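Local coordinates for putative isochorismatase (Burkholderia xenovorans, PDB 3OQP), which is probably a hydrolase of the isochorismatase family, related to nicotinamidases, although its natural substrate is not established, at residues A[17-23]-A[62-66]; A[39-44]-A[179-183]; A[53-57]-A[71-75]; A[114-120]-A[143-149]. All blocks are in the same frame, centred on the assembly; numbering follows the deposited sequence. Where two conformers were deposited one is given.

Contact 1: A[17-23]-A[62-66]; sequences EYVTGDL and SPLFA
The carboxylate of E17 ties the two loops together through hydrogen bonds. Its OE1 accepts the backbone N-H of F65, with E17 OE1 to F65 N at 2.8 Å and 168° at the hydrogen; the donor comes from the anti side, somewhat out of the carboxylate plane. The same oxygen accepts a hydrogen bond from a water that in turn accepts the N-H of A66, so a second amide of 62-66 is held indirectly. The other oxygen turns back on its own loop: D22 N donates to the anti lone pair of E17 OE2, at 2.9 Å. A bend at chi2 (72°) folds the glutamate so that its two oxygens can serve two loops at once.

The apolar contacts centre on F65. E17 CB lies over one face of the ring as a CH-pi contact, 4.0 Å from the F65 centroid. Y18 meets the F65 ring obliquely, the planes 59° apart, with Y18 CZ 3.4 Å from F65 CZ at the phenylalanine's rim, while L23 CD2 touches F65 CE2 at 3.9 Å. L64 CD2 packs on the aliphatic part of E17 and on the backbone of D22; Y198 of the second subunit also packs on L64 and D22.

Glutamate suits its place by having methylenes for the ring and two oxygens for amides. With E17 and F65 both buried, the chemistry implies a carboxylate whose charge is probably offset by N-H donors and water, fixing the backbone of both loops beside a phenylalanine that borders a bound tetraethylene glycol, probably from the crystallisation liquor.

Contact 2: A[39-44]-A[179-183]; sequences RAMDAA and TDEWI
R39 and D180 form the salt bridge of this helix pair. Both terminal nitrogens of the guanidinium converge on a single carboxylate oxygen, D180 OD1, at 2.9 Å from R39 NH1 and 3.0 Å from R39 NH2. NH1 meets OD1 nearly along its C-O axis, whereas NH2 comes from above the carboxylate plane. Both bonds are bent, near 135° at the hydrogens, and OD1 is tilted out of the guanidinium plane. The arginine's length spans the gap, and the turn at chi3 (-61°) swings the guanidinium toward D180. N36, one turn earlier, takes a further bond from NH2 and so steadies the group, while T179 OG1 bonds to D142.

Packing does the rest. T179 CG2 lies over one face of the R39 guanidinium. A43 CB meets I183 CG1 at 3.6 Å, a small methyl that takes the close approach of a branched chain. The indole of W182 presents its edge to the neighbouring helix: W182 CZ3 is 3.7 Å from A40 O and W182 CH2 4.1 Å from A44 CB. Alanine suits positions 40 and 44, since short side chains let the indole edge come close to the helix backbone.

The segment axes run 10.3 Å apart and nearly parallel, at 6°. A40 and A44 also touch L9 of strand 7-12, and W182 touches L140 of strand 136-140. Neighbouring parallel helices covering one face of a parallel sheet are characteristic of the three-layer alpha/beta, Rossmann-like fold of isochorismatase-type hydrolases.

Contact 3: A[53-57]-A[71-75]; sequences IVQNF and GAELH
A glutamine-to-backbone hydrogen bond, flanked by two apolar contacts, joins Q55 on strand 51-56 to A72 in the loop that returns toward helix 76-79. Q55 NE2 donates to A72 O at 2.9 Å with 164° at the hydrogen. The carbonyl oxygen lies in the glutamine's amide plane, whereas the donor is tilted from the plane of the carbonyl. Q55 CG stands anti to its own N (chi1 -174°) and the chain runs on extended, which carries the amide straight from the strand to the loop. Glutamine fits here because the two atoms of its amide do different work: while NE2 holds the loop, OE1 accepts from Y86 OH on the adjoining strand.

L74 carries the larger apolar part of the contact. L74 CD1 meets I53 CG2 at 3.9 Å, and L74 CG rests at 3.9 Å from Q55 NE2, so the leucine packs against both strand side chains. Farther along, F57 CE1 touches A72 CB at 3.9 Å, the methyl meeting the ring obliquely. A water links E73 OE1 to L74 N, with a weak bond from Q55 NE2.

Q15 donates to both A72 O and N56 O and thus bridges the two segments from a third loop. Strand 51-56 itself runs between strands 7-12 and 85-89, with M41 of helix 30-47 packing on I53, while H75 ends the loop as the N-cap of helix 76-79.

Contact 4: A[114-120]-A[143-149]; sequences VTGYMTH and ATGSVPY
H120 reaches across to S146 and Y149 with both nitrogens of its ring. From CB the side chain takes the crowded position between backbone N and carbonyl carbon (chi1 61°), which swings the imidazole toward 143-149. CG passes 4.1 Å from S146 OG. Beyond it, H120 ND1 hydrogen-bonds to S146 OG at 2.9 Å, with either atom a possible donor, and CE1 rests against S146 CB. On the other side, H120 CD2 touches Y149 CE2 at 3.6 Å. At the tip, H120 NE2 donates to Y149 OH at 2.9 Å, the oxygen lying in the imidazole plane; the two ring planes are 88° apart. Serine and tyrosine suit the two ends, a short hydroxyl close to its own backbone and a long one arriving from the opposite direction.

Two backbone bonds run alongside. G116 N donates to A143 O at 2.9 Å and T119 N to G145 O at 2.8 Å. G116 and G145 have backbone angles that only glycine takes easily. M118, present as selenomethionine, packs its SE on V147 CG2 at 3.8 Å, and V168 of the second subunit packs on H120.

A cis peptide bond precedes M118, whose N-H bonds to the oxidised cysteine, 3-sulfinoalanine, at position 122. A cis peptide beside the cysteine that serves as nucleophile in relatives is a familiar feature of this family. The chemistry of the contact implies a buried hydrogen-bonded chain, S146 to H120 to Y149, that fixes the imidazole's rotation and joins the turn after strand 111-115 to segment 143-149, next to what is probably the active-site cysteine.

From the N terminus, the loop after strand 7-12 meets the loop after strand 51-56 in contact 1, enclosing helix 30-47 and that strand. Contact 3 crosses it, starting on strand 51-56 inside the first closure and ending beyond it; the two touch, E17 N lying 2.9 Å from G71 O. Contact 4 follows in series, bringing the end of strand 111-115 to the chain after strand 136-140, and its M118 packs on Y18 of contact 1. Contact 2 spans the longest interval, from helix 30-47 to helix 179-188; contacts 3 and 4 nest within it, whereas contact 1 crosses it. Contacts 1 and 4 both touch the second subunit.

Contact 1: A[17-23]-A[62-66]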
loop_
_atom_site.group_PDB
_atom_site.type_symbol
_atom_site.label_atom_id
_atom_site.label_comp_id
_atom_site.label_asym_id
_atom_site.label_seq_id
_atom_site.Cartn_x
_atom_site.Cartn_y
_atom_site.Cartn_z
ATOM N N GLU A 17 -22.567 -0.342 -0.639
ATOM C CA GLU A 17 -22.065 1.005 -0.700
ATOM C C GLU A 17 -21.283 1.232 -1.980
ATOM O O GLU A 17 -21.286 2.334 -2.544
ATOM C CB GLU A 17 -21.129 1.322 0.488
ATOM C CG GLU A 17 -20.970 2.754 0.772
ATOM C CD GLU A 17 -22.261 3.311 1.401
ATOM O OE1 GLU A 17 -22.479 3.111 2.646
ATOM O OE2 GLU A 17 -23.049 3.949 0.645
ATOM N N TYR A 18 -20.534 0.193 -2.402
ATOM C CA TYR A 18 -19.706 0.223 -3.573
ATOM C C TYR A 18 -20.457 0.089 -4.911
ATOM O O TYR A 18 -19.886 0.332 -6.001
ATOM C CB TYR A 18 -18.638 -0.880 -3.524
ATOM C CG TYR A 18 -17.550 -0.608 -2.510
ATOM C CD1 TYR A 18 -16.774 0.523 -2.600
ATOM C CD2 TYR A 18 -17.313 -1.487 -1.428
ATOM C CE1 TYR A 18 -15.749 0.788 -1.682
ATOM C CE2 TYR A 18 -16.221 -1.263 -0.569
ATOM C CZ TYR A 18 -15.503 -0.094 -0.653
ATOM O OH TYR A 18 -14.450 0.144 0.193
ATOM N N VAL A 19 -21.705 -0.307 -4.870
ATOM C CA VAL A 19 -22.481 -0.646 -6.033
ATOM C C VAL A 19 -23.643 0.302 -6.204
ATOM O O VAL A 19 -23.680 1.113 -7.124
ATOM C CB VAL A 19 -22.918 -2.114 -5.969
ATOM C CG1 VAL A 19 -23.597 -2.518 -7.276
ATOM C CG2 VAL A 19 -21.735 -3.065 -5.694
ATOM N N THR A 20 -24.586 0.239 -5.281
ATOM C CA THR A 20 -25.785 1.085 -5.296
ATOM C C THR A 20 -25.678 2.283 -4.388
ATOM O O THR A 20 -26.538 3.171 -4.442
ATOM C CB THR A 20 -27.003 0.254 -4.904
ATOM O OG1 THR A 20 -26.798 -0.317 -3.611
ATOM C CG2 THR A 20 -27.273 -0.859 -5.988
ATOM N N GLY A 21 -24.629 2.346 -3.549
ATOM C CA GLY A 21 -24.483 3.389 -2.572
ATOM C C GLY A 21 -23.604 4.545 -2.964
ATOM O O GLY A 21 -23.486 4.884 -4.165
ATOM N N ASP A 22 -22.999 5.211 -1.972
ATOM C CA ASP A 22 -22.313 6.470 -2.228
ATOM C C ASP A 22 -20.806 6.420 -2.312
ATOM O O ASP A 22 -20.160 7.461 -2.260
ATOM C CB ASP A 22 -22.765 7.588 -1.312
ATOM C CG ASP A 22 -23.482 8.650 -2.078
ATOM O OD1 ASP A 22 -22.816 9.383 -2.858
ATOM O OD2 ASP A 22 -24.723 8.701 -1.944
ATOM N N LEU A 23 -20.262 5.227 -2.543
ATOM C CA LEU A 23 -18.837 5.113 -2.886
ATOM C C LEU A 23 -18.707 4.237 -4.115
ATOM O O LEU A 23 -18.164 3.157 -4.053
ATOM C CB LEU A 23 -18.060 4.597 -1.679
ATOM C CG LEU A 23 -16.523 4.614 -1.767
ATOM C CD1 LEU A 23 -15.994 6.018 -2.027
ATOM C CD2 LEU A 23 -15.939 4.039 -0.447
ATOM N N SER A 62 -22.944 7.121 10.115
ATOM C CA SER A 62 -21.745 7.499 9.352
ATOM C C SER A 62 -22.171 7.694 7.909
ATOM O O SER A 62 -23.167 7.118 7.480
ATOM C CB SER A 62 -20.649 6.409 9.446
ATOM O OG SER A 62 -20.247 6.193 10.809
ATOM N N PRO A 63 -21.421 8.474 7.156
ATOM C CA PRO A 63 -21.879 8.661 5.789
ATOM C C PRO A 63 -21.726 7.434 4.875
ATOM O O PRO A 63 -22.464 7.326 3.879
ATOM C CB PRO A 63 -21.037 9.830 5.300
ATOM C CG PRO A 63 -20.576 10.494 6.536
ATOM C CD PRO A 63 -20.374 9.446 7.503
ATOM N N LEU A 64 -20.805 6.533 5.247
ATOM C CA LEU A 64 -20.516 5.330 4.477
ATOM C C LEU A 64 -20.347 4.126 5.387
ATOM O O LEU A 64 -19.801 4.232 6.483
ATOM C CB LEU A 64 -19.228 5.502 3.646
ATOM C CG LEU A 64 -19.135 6.615 2.571
ATOM C CD1 LEU A 64 -17.688 6.714 2.085
ATOM C CD2 LEU A 64 -20.046 6.402 1.374
ATOM N N PHE A 65 -20.828 2.976 4.942
ATOM C CA PHE A 65 -20.686 1.714 5.674
ATOM C C PHE A 65 -21.311 1.749 7.051
ATOM O O PHE A 65 -20.920 1.037 7.932
ATOM C CB PHE A 65 -19.186 1.261 5.723
ATOM C CG PHE A 65 -18.580 1.140 4.378
ATOM C CD1 PHE A 65 -18.817 0.020 3.661
ATOM C CD2 PHE A 65 -17.855 2.161 3.870
ATOM C CE1 PHE A 65 -18.271 -0.084 2.366
ATOM C CE2 PHE A 65 -17.335 2.090 2.587
ATOM C CZ PHE A 65 -17.544 0.955 1.851
ATOM N N ALA A 66 -22.345 2.559 7.210
ATOM C CA ALA A 66 -22.930 2.714 8.549
ATOM C C ALA A 66 -23.669 1.470 8.971
ATOM O O ALA A 66 -24.512 0.956 8.252
ATOM C CB ALA A 66 -23.881 3.875 8.578
HETATM O O HOH W 1 -23.992 3.669 4.789
#

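Contact 2: A[39-44]-A[179-183]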
loop_
_atom_site.group_PDB
_atom_site.type_symbol
_atom_site.label_atom_id
_atom_site.label_comp_id
_atom_site.label_asym_id
_atom_site.label_seq_id
_atom_site.Cartn_x
_atom_site.Cartn_y
_atom_site.Cartn_z
ATOM N N ARG A 39 -17.779 -15.806 -9.743
ATOM C CA ARG A 39 -17.114 -16.960 -10.394
ATOM C C ARG A 39 -16.005 -17.481 -9.507
ATOM O O ARG A 39 -15.887 -18.678 -9.329
ATOM C CB ARG A 39 -16.553 -16.614 -11.762
ATOM C CG ARG A 39 -17.561 -16.359 -12.844
ATOM C CD ARG A 39 -16.950 -16.476 -14.247
ATOM N NE ARG A 39 -15.928 -15.549 -14.437
ATOM C CZ ARG A 39 -14.710 -15.816 -14.919
ATOM N NH1 ARG A 39 -14.280 -17.019 -15.224
ATOM N NH2 ARG A 39 -13.927 -14.804 -15.071
ATOM N N ALA A 40 -15.217 -16.577 -8.939
ATOM C CA ALA A 40 -14.125 -17.010 -8.075
ATOM C C ALA A 40 -14.636 -17.764 -6.831
ATOM O O ALA A 40 -14.101 -18.816 -6.500
ATOM C CB ALA A 40 -13.274 -15.806 -7.623
HETATM N N MSE A 41 -15.728 -17.265 -6.252
HETATM C CA MSE A 41 -16.343 -17.929 -5.100
HETATM C C MSE A 41 -16.892 -19.305 -5.495
HETATM O O MSE A 41 -16.689 -20.279 -4.788
HETATM C CB MSE A 41 -17.488 -17.085 -4.529
HETATM C CG MSE A 41 -16.963 -15.791 -3.829
HETATM SE SE MSE A 41 -18.320 -14.724 -3.185
HETATM C CE MSE A 41 -18.851 -15.740 -1.853
ATOM N N ASP A 42 -17.548 -19.409 -6.654
ATOM C CA ASP A 42 -18.115 -20.679 -7.082
ATOM C C ASP A 42 -17.027 -21.669 -7.404
ATOM O O ASP A 42 -17.139 -22.859 -7.112
ATOM C CB ASP A 42 -19.024 -20.464 -8.280
ATOM C CG ASP A 42 -20.294 -19.752 -7.933
ATOM O OD1 ASP A 42 -20.674 -19.671 -6.736
ATOM O OD2 ASP A 42 -20.981 -19.196 -8.853
ATOM N N ALA A 43 -15.970 -21.191 -8.054
ATOM C CA ALA A 43 -14.837 -22.036 -8.375
ATOM C C ALA A 43 -14.150 -22.504 -7.107
ATOM O O ALA A 43 -13.769 -23.688 -7.004
ATOM C CB ALA A 43 -13.863 -21.289 -9.277
ATOM N N ALA A 44 -13.965 -21.593 -6.154
ATOM C CA ALA A 44 -13.318 -21.945 -4.870
ATOM C C ALA A 44 -14.107 -23.041 -4.177
ATOM O O ALA A 44 -13.528 -24.013 -3.680
ATOM C CB ALA A 44 -13.240 -20.709 -3.973
ATOM N N THR A 179 -9.233 -13.668 -13.107
ATOM C CA THR A 179 -10.024 -14.728 -12.493
ATOM C C THR A 179 -9.939 -16.019 -13.293
ATOM O O THR A 179 -9.785 -17.091 -12.729
ATOM C CB THR A 179 -11.473 -14.239 -12.298
ATOM O OG1 THR A 179 -11.498 -13.138 -11.371
ATOM C CG2 THR A 179 -12.365 -15.353 -11.708
ATOM N N ASP A 180 -9.934 -15.910 -14.635
ATOM C CA ASP A 180 -9.823 -17.105 -15.467
ATOM C C ASP A 180 -8.485 -17.839 -15.188
ATOM O O ASP A 180 -8.457 -19.080 -15.032
ATOM C CB ASP A 180 -9.828 -16.785 -16.971
ATOM C CG ASP A 180 -10.987 -15.929 -17.439
ATOM O OD1 ASP A 180 -12.142 -16.198 -17.024
ATOM O OD2 ASP A 180 -10.701 -15.027 -18.306
ATOM N N GLU A 181 -7.423 -17.041 -15.104
ATOM C CA GLU A 181 -6.071 -17.503 -14.826
ATOM C C GLU A 181 -5.951 -18.200 -13.465
ATOM O O GLU A 181 -5.333 -19.245 -13.344
ATOM C CB GLU A 181 -5.100 -16.319 -14.931
ATOM C CG GLU A 181 -4.891 -15.877 -16.354
ATOM C CD GLU A 181 -4.046 -14.625 -16.584
ATOM O OE1 GLU A 181 -3.892 -13.679 -15.768
ATOM O OE2 GLU A 181 -3.527 -14.598 -17.725
ATOM N N TRP A 182 -6.603 -17.635 -12.467
ATOM C CA TRP A 182 -6.634 -18.185 -11.100
ATOM C C TRP A 182 -7.369 -19.506 -11.065
ATOM O O TRP A 182 -6.866 -20.496 -10.493
ATOM C CB TRP A 182 -7.261 -17.200 -10.120
ATOM C CG TRP A 182 -7.206 -17.703 -8.749
ATOM C CD1 TRP A 182 -6.101 -17.747 -7.976
ATOM C CD2 TRP A 182 -8.304 -18.225 -7.982
ATOM N NE1 TRP A 182 -6.449 -18.266 -6.736
ATOM C CE2 TRP A 182 -7.793 -18.567 -6.720
ATOM C CE3 TRP A 182 -9.673 -18.440 -8.236
ATOM C CZ2 TRP A 182 -8.613 -19.070 -5.704
ATOM C CZ3 TRP A 182 -10.466 -18.949 -7.229
ATOM C CH2 TRP A 182 -9.927 -19.299 -6.006
ATOM N N ILE A 183 -8.556 -19.540 -11.650
ATOM C CA ILE A 183 -9.344 -20.768 -11.688
ATOM C C ILE A 183 -8.548 -21.922 -12.310
ATOM O O ILE A 183 -8.543 -23.050 -11.783
ATOM C CB ILE A 183 -10.680 -20.559 -12.347
ATOM C CG1 ILE A 183 -11.551 -19.647 -11.506
ATOM C CG2 ILE A 183 -11.373 -21.888 -12.581
ATOM C CD1 ILE A 183 -12.819 -19.168 -12.225
#

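Contact 3: A[53-57]-A[71-75]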
loop_
_atom_site.group_PDB
_atom_site.type_symbol
_atom_site.label_atom_id
_atom_site.label_comp_id
_atom_site.label_asym_id
_atom_site.label_seq_id
_atom_site.Cartn_x
_atom_site.Cartn_y
_atom_site.Cartn_z
ATOM N N ILE A 53 -15.240 -14.244 3.947
ATOM C CA ILE A 53 -15.918 -13.001 3.687
ATOM C C ILE A 53 -15.524 -11.974 4.752
ATOM O O ILE A 53 -15.547 -12.251 5.942
ATOM C CB ILE A 53 -17.453 -13.222 3.745
ATOM C CG1 ILE A 53 -17.904 -14.245 2.713
ATOM C CG2 ILE A 53 -18.247 -11.910 3.628
ATOM C CD1 ILE A 53 -17.498 -13.979 1.326
ATOM N N VAL A 54 -15.233 -10.756 4.305
ATOM C CA VAL A 54 -14.883 -9.620 5.166
ATOM C C VAL A 54 -15.975 -8.566 4.969
ATOM O O VAL A 54 -16.299 -8.250 3.803
ATOM C CB VAL A 54 -13.524 -9.047 4.822
ATOM C CG1 VAL A 54 -13.175 -7.875 5.757
ATOM C CG2 VAL A 54 -12.447 -10.177 4.836
ATOM N N GLN A 55 -16.472 -7.997 6.068
ATOM C CA GLN A 55 -17.456 -6.930 6.032
ATOM C C GLN A 55 -16.921 -5.769 6.865
ATOM O O GLN A 55 -16.564 -5.960 8.046
ATOM C CB GLN A 55 -18.797 -7.460 6.551
ATOM C CG GLN A 55 -19.953 -6.486 6.432
ATOM C CD GLN A 55 -21.305 -7.103 6.824
ATOM O OE1 GLN A 55 -21.369 -8.163 7.443
ATOM N NE2 GLN A 55 -22.373 -6.502 6.334
ATOM N N ASN A 56 -16.979 -4.567 6.306
ATOM C CA ASN A 56 -16.433 -3.367 6.905
ATOM C C ASN A 56 -17.586 -2.537 7.500
ATOM O O ASN A 56 -18.542 -2.236 6.775
ATOM C CB ASN A 56 -15.680 -2.548 5.858
ATOM C CG ASN A 56 -15.042 -1.314 6.412
ATOM O OD1 ASN A 56 -13.924 -1.396 6.921
ATOM N ND2 ASN A 56 -15.752 -0.146 6.350
ATOM N N PHE A 57 -17.497 -2.172 8.780
ATOM C CA PHE A 57 -18.478 -1.294 9.354
ATOM C C PHE A 57 -17.879 -0.019 9.911
ATOM O O PHE A 57 -16.805 -0.019 10.499
ATOM C CB PHE A 57 -19.161 -2.008 10.515
ATOM C CG PHE A 57 -20.075 -3.113 10.096
ATOM C CD1 PHE A 57 -21.277 -2.845 9.441
ATOM C CD2 PHE A 57 -19.802 -4.414 10.457
ATOM C CE1 PHE A 57 -22.143 -3.871 9.104
ATOM C CE2 PHE A 57 -20.688 -5.451 10.116
ATOM C CZ PHE A 57 -21.835 -5.162 9.439
ATOM N N GLY A 71 -26.232 0.347 2.719
ATOM C CA GLY A 71 -24.897 0.387 2.123
ATOM C C GLY A 71 -23.905 -0.554 2.810
ATOM O O GLY A 71 -22.953 -1.014 2.136
ATOM N N ALA A 72 -24.097 -0.792 4.116
ATOM C CA ALA A 72 -23.178 -1.694 4.801
ATOM C C ALA A 72 -23.458 -3.164 4.567
ATOM O O ALA A 72 -22.628 -4.019 4.901
ATOM C CB ALA A 72 -23.230 -1.421 6.312
ATOM N N GLU A 73 -24.615 -3.498 4.036
ATOM C CA GLU A 73 -24.922 -4.886 3.827
ATOM C C GLU A 73 -24.071 -5.457 2.685
ATOM O O GLU A 73 -23.699 -4.779 1.718
ATOM C CB GLU A 73 -26.411 -5.110 3.583
ATOM C CG GLU A 73 -27.252 -4.726 4.825
ATOM C CD GLU A 73 -26.911 -5.622 6.018
ATOM O OE1 GLU A 73 -27.170 -6.825 5.928
ATOM O OE2 GLU A 73 -26.355 -5.136 7.014
ATOM N N LEU A 74 -23.778 -6.729 2.830
ATOM C CA LEU A 74 -23.091 -7.480 1.799
ATOM C C LEU A 74 -23.991 -7.542 0.573
ATOM O O LEU A 74 -25.204 -7.687 0.664
ATOM C CB LEU A 74 -22.813 -8.896 2.305
ATOM C CG LEU A 74 -21.811 -9.033 3.424
ATOM C CD1 LEU A 74 -21.813 -10.397 4.034
ATOM C CD2 LEU A 74 -20.397 -8.732 2.886
ATOM N N HIS A 75 -23.364 -7.387 -0.583
ATOM C CA HIS A 75 -24.063 -7.440 -1.864
ATOM C C HIS A 75 -24.630 -8.833 -2.061
ATOM O O HIS A 75 -24.035 -9.798 -1.614
ATOM C CB HIS A 75 -23.129 -7.096 -2.982
ATOM C CG HIS A 75 -23.792 -6.953 -4.301
ATOM N ND1 HIS A 75 -24.023 -8.029 -5.132
ATOM C CD2 HIS A 75 -24.291 -5.864 -4.929
ATOM C CE1 HIS A 75 -24.588 -7.590 -6.250
ATOM N NE2 HIS A 75 -24.809 -6.290 -6.130
HETATM O O HOH W 2 -25.020 -8.206 5.128
#

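Contact 4: A[114-120]-A[143-149]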
loop_
_atom_site.group_PDB
_atom_site.type_symbol
_atom_site.label_atom_id
_atom_site.label_comp_id
_atom_site.label_asym_id
_atom_site.label_seq_id
_atom_site.Cartn_x
_atom_site.Cartn_y
_atom_site.Cartn_z
ATOM N N VAL A 114 -6.790 -12.522 -3.123
ATOM C CA VAL A 114 -7.556 -11.336 -2.753
ATOM C C VAL A 114 -8.483 -10.914 -3.893
ATOM O O VAL A 114 -8.079 -10.740 -5.068
ATOM C CB VAL A 114 -6.608 -10.194 -2.412
ATOM C CG1 VAL A 114 -7.356 -8.870 -2.165
ATOM C CG2 VAL A 114 -5.798 -10.586 -1.180
ATOM N N THR A 115 -9.744 -10.709 -3.519
ATOM C CA THR A 115 -10.779 -10.117 -4.338
ATOM C C THR A 115 -11.544 -9.098 -3.449
ATOM O O THR A 115 -11.436 -9.104 -2.199
ATOM C CB THR A 115 -11.775 -11.184 -4.871
ATOM O OG1 THR A 115 -12.484 -11.773 -3.760
ATOM C CG2 THR A 115 -11.054 -12.210 -5.735
ATOM N N GLY A 116 -12.318 -8.285 -4.102
ATOM C CA GLY A 116 -13.134 -7.302 -3.448
ATOM C C GLY A 116 -12.504 -5.914 -3.504
ATOM O O GLY A 116 -11.640 -5.636 -4.329
ATOM N N TYR A 117 -13.029 -5.040 -2.665
ATOM C CA TYR A 117 -12.827 -3.611 -2.776
ATOM C C TYR A 117 -12.347 -2.983 -1.478
ATOM O O TYR A 117 -12.686 -3.443 -0.392
ATOM C CB TYR A 117 -14.171 -2.935 -3.130
ATOM C CG TYR A 117 -14.913 -3.564 -4.306
ATOM C CD1 TYR A 117 -14.350 -3.663 -5.563
ATOM C CD2 TYR A 117 -16.157 -4.137 -4.114
ATOM C CE1 TYR A 117 -15.062 -4.287 -6.614
ATOM C CE2 TYR A 117 -16.888 -4.713 -5.151
ATOM C CZ TYR A 117 -16.326 -4.800 -6.414
ATOM O OH TYR A 117 -17.058 -5.451 -7.405
HETATM N N MSE A 118 -11.636 -1.847 -1.542
HETATM C CA MSE A 118 -11.090 -1.265 -2.751
HETATM C C MSE A 118 -9.647 -1.723 -2.940
HETATM O O MSE A 118 -8.893 -1.930 -1.996
HETATM C CB MSE A 118 -11.043 0.232 -2.704
HETATM C CG MSE A 118 -12.440 0.785 -2.585
HETATM SE SE MSE A 118 -12.535 2.791 -2.375
HETATM C CE MSE A 118 -12.022 2.848 -0.632
ATOM N N THR A 119 -9.217 -1.793 -4.196
ATOM C CA THR A 119 -7.835 -2.143 -4.658
ATOM C C THR A 119 -6.767 -1.462 -3.764
ATOM O O THR A 119 -5.870 -2.096 -3.205
ATOM C CB THR A 119 -7.599 -1.756 -6.097
ATOM O OG1 THR A 119 -8.442 -2.597 -6.870
ATOM C CG2 THR A 119 -6.154 -1.937 -6.438
ATOM N N HIS A 120 -6.893 -0.152 -3.637
ATOM C CA HIS A 120 -5.905 0.739 -3.042
ATOM C C HIS A 120 -6.016 0.982 -1.539
ATOM O O HIS A 120 -5.186 1.731 -1.018
ATOM C CB HIS A 120 -5.980 2.057 -3.820
ATOM C CG HIS A 120 -7.317 2.671 -3.711
ATOM N ND1 HIS A 120 -8.342 2.340 -4.578
ATOM C CD2 HIS A 120 -7.815 3.544 -2.816
ATOM C CE1 HIS A 120 -9.449 2.961 -4.143
ATOM N NE2 HIS A 120 -9.140 3.718 -3.093
ATOM N N ALA A 143 -11.491 -8.749 -10.369
ATOM C CA ALA A 143 -12.414 -9.041 -9.284
ATOM C C ALA A 143 -12.196 -8.105 -8.113
ATOM O O ALA A 143 -12.579 -8.420 -6.984
ATOM C CB ALA A 143 -12.287 -10.492 -8.892
ATOM N N THR A 144 -11.691 -6.938 -8.431
ATOM C CA THR A 144 -11.316 -5.880 -7.510
ATOM C C THR A 144 -11.679 -4.524 -8.130
ATOM O O THR A 144 -12.254 -4.485 -9.208
ATOM C CB THR A 144 -9.847 -5.976 -7.150
ATOM O OG1 THR A 144 -9.059 -5.988 -8.345
ATOM C CG2 THR A 144 -9.554 -7.268 -6.363
ATOM N N GLY A 145 -11.319 -3.403 -7.534
ATOM C CA GLY A 145 -11.539 -2.115 -8.174
ATOM C C GLY A 145 -11.360 -0.908 -7.281
ATOM O O GLY A 145 -11.240 -1.050 -6.029
ATOM N N SER A 146 -11.377 0.253 -7.935
ATOM C CA SER A 146 -11.111 1.546 -7.320
ATOM C C SER A 146 -12.169 2.568 -7.677
ATOM O O SER A 146 -13.078 2.301 -8.483
ATOM C CB SER A 146 -9.721 2.089 -7.730
ATOM O OG SER A 146 -8.665 1.248 -7.281
ATOM N N VAL A 147 -12.058 3.704 -7.004
ATOM C CA VAL A 147 -12.907 4.894 -7.187
ATOM C C VAL A 147 -11.904 6.019 -7.495
ATOM O O VAL A 147 -10.747 5.929 -7.142
ATOM C CB VAL A 147 -13.733 5.248 -5.919
ATOM C CG1 VAL A 147 -14.543 4.027 -5.497
ATOM C CG2 VAL A 147 -12.869 5.775 -4.770
ATOM N N PRO A 148 -12.344 7.124 -8.128
ATOM C CA PRO A 148 -11.444 8.286 -8.334
ATOM C C PRO A 148 -11.385 9.118 -7.033
ATOM O O PRO A 148 -12.322 9.125 -6.212
ATOM C CB PRO A 148 -12.117 9.050 -9.467
ATOM C CG PRO A 148 -13.575 8.811 -9.181
ATOM C CD PRO A 148 -13.636 7.320 -8.793
ATOM N N TYR A 149 -10.280 9.832 -6.854
ATOM C CA TYR A 149 -10.080 10.681 -5.697
ATOM C C TYR A 149 -9.472 12.028 -6.167
ATOM O O TYR A 149 -8.607 12.075 -7.074
ATOM C CB TYR A 149 -9.016 10.115 -4.744
ATOM C CG TYR A 149 -9.395 8.927 -3.900
ATOM C CD1 TYR A 149 -10.662 8.709 -3.447
ATOM C CD2 TYR A 149 -8.402 8.124 -3.387
ATOM C CE1 TYR A 149 -10.957 7.651 -2.590
ATOM C CE2 TYR A 149 -8.682 7.051 -2.511
ATOM C CZ TYR A 149 -9.968 6.825 -2.121
ATOM O OH TYR A 149 -10.230 5.744 -1.311
#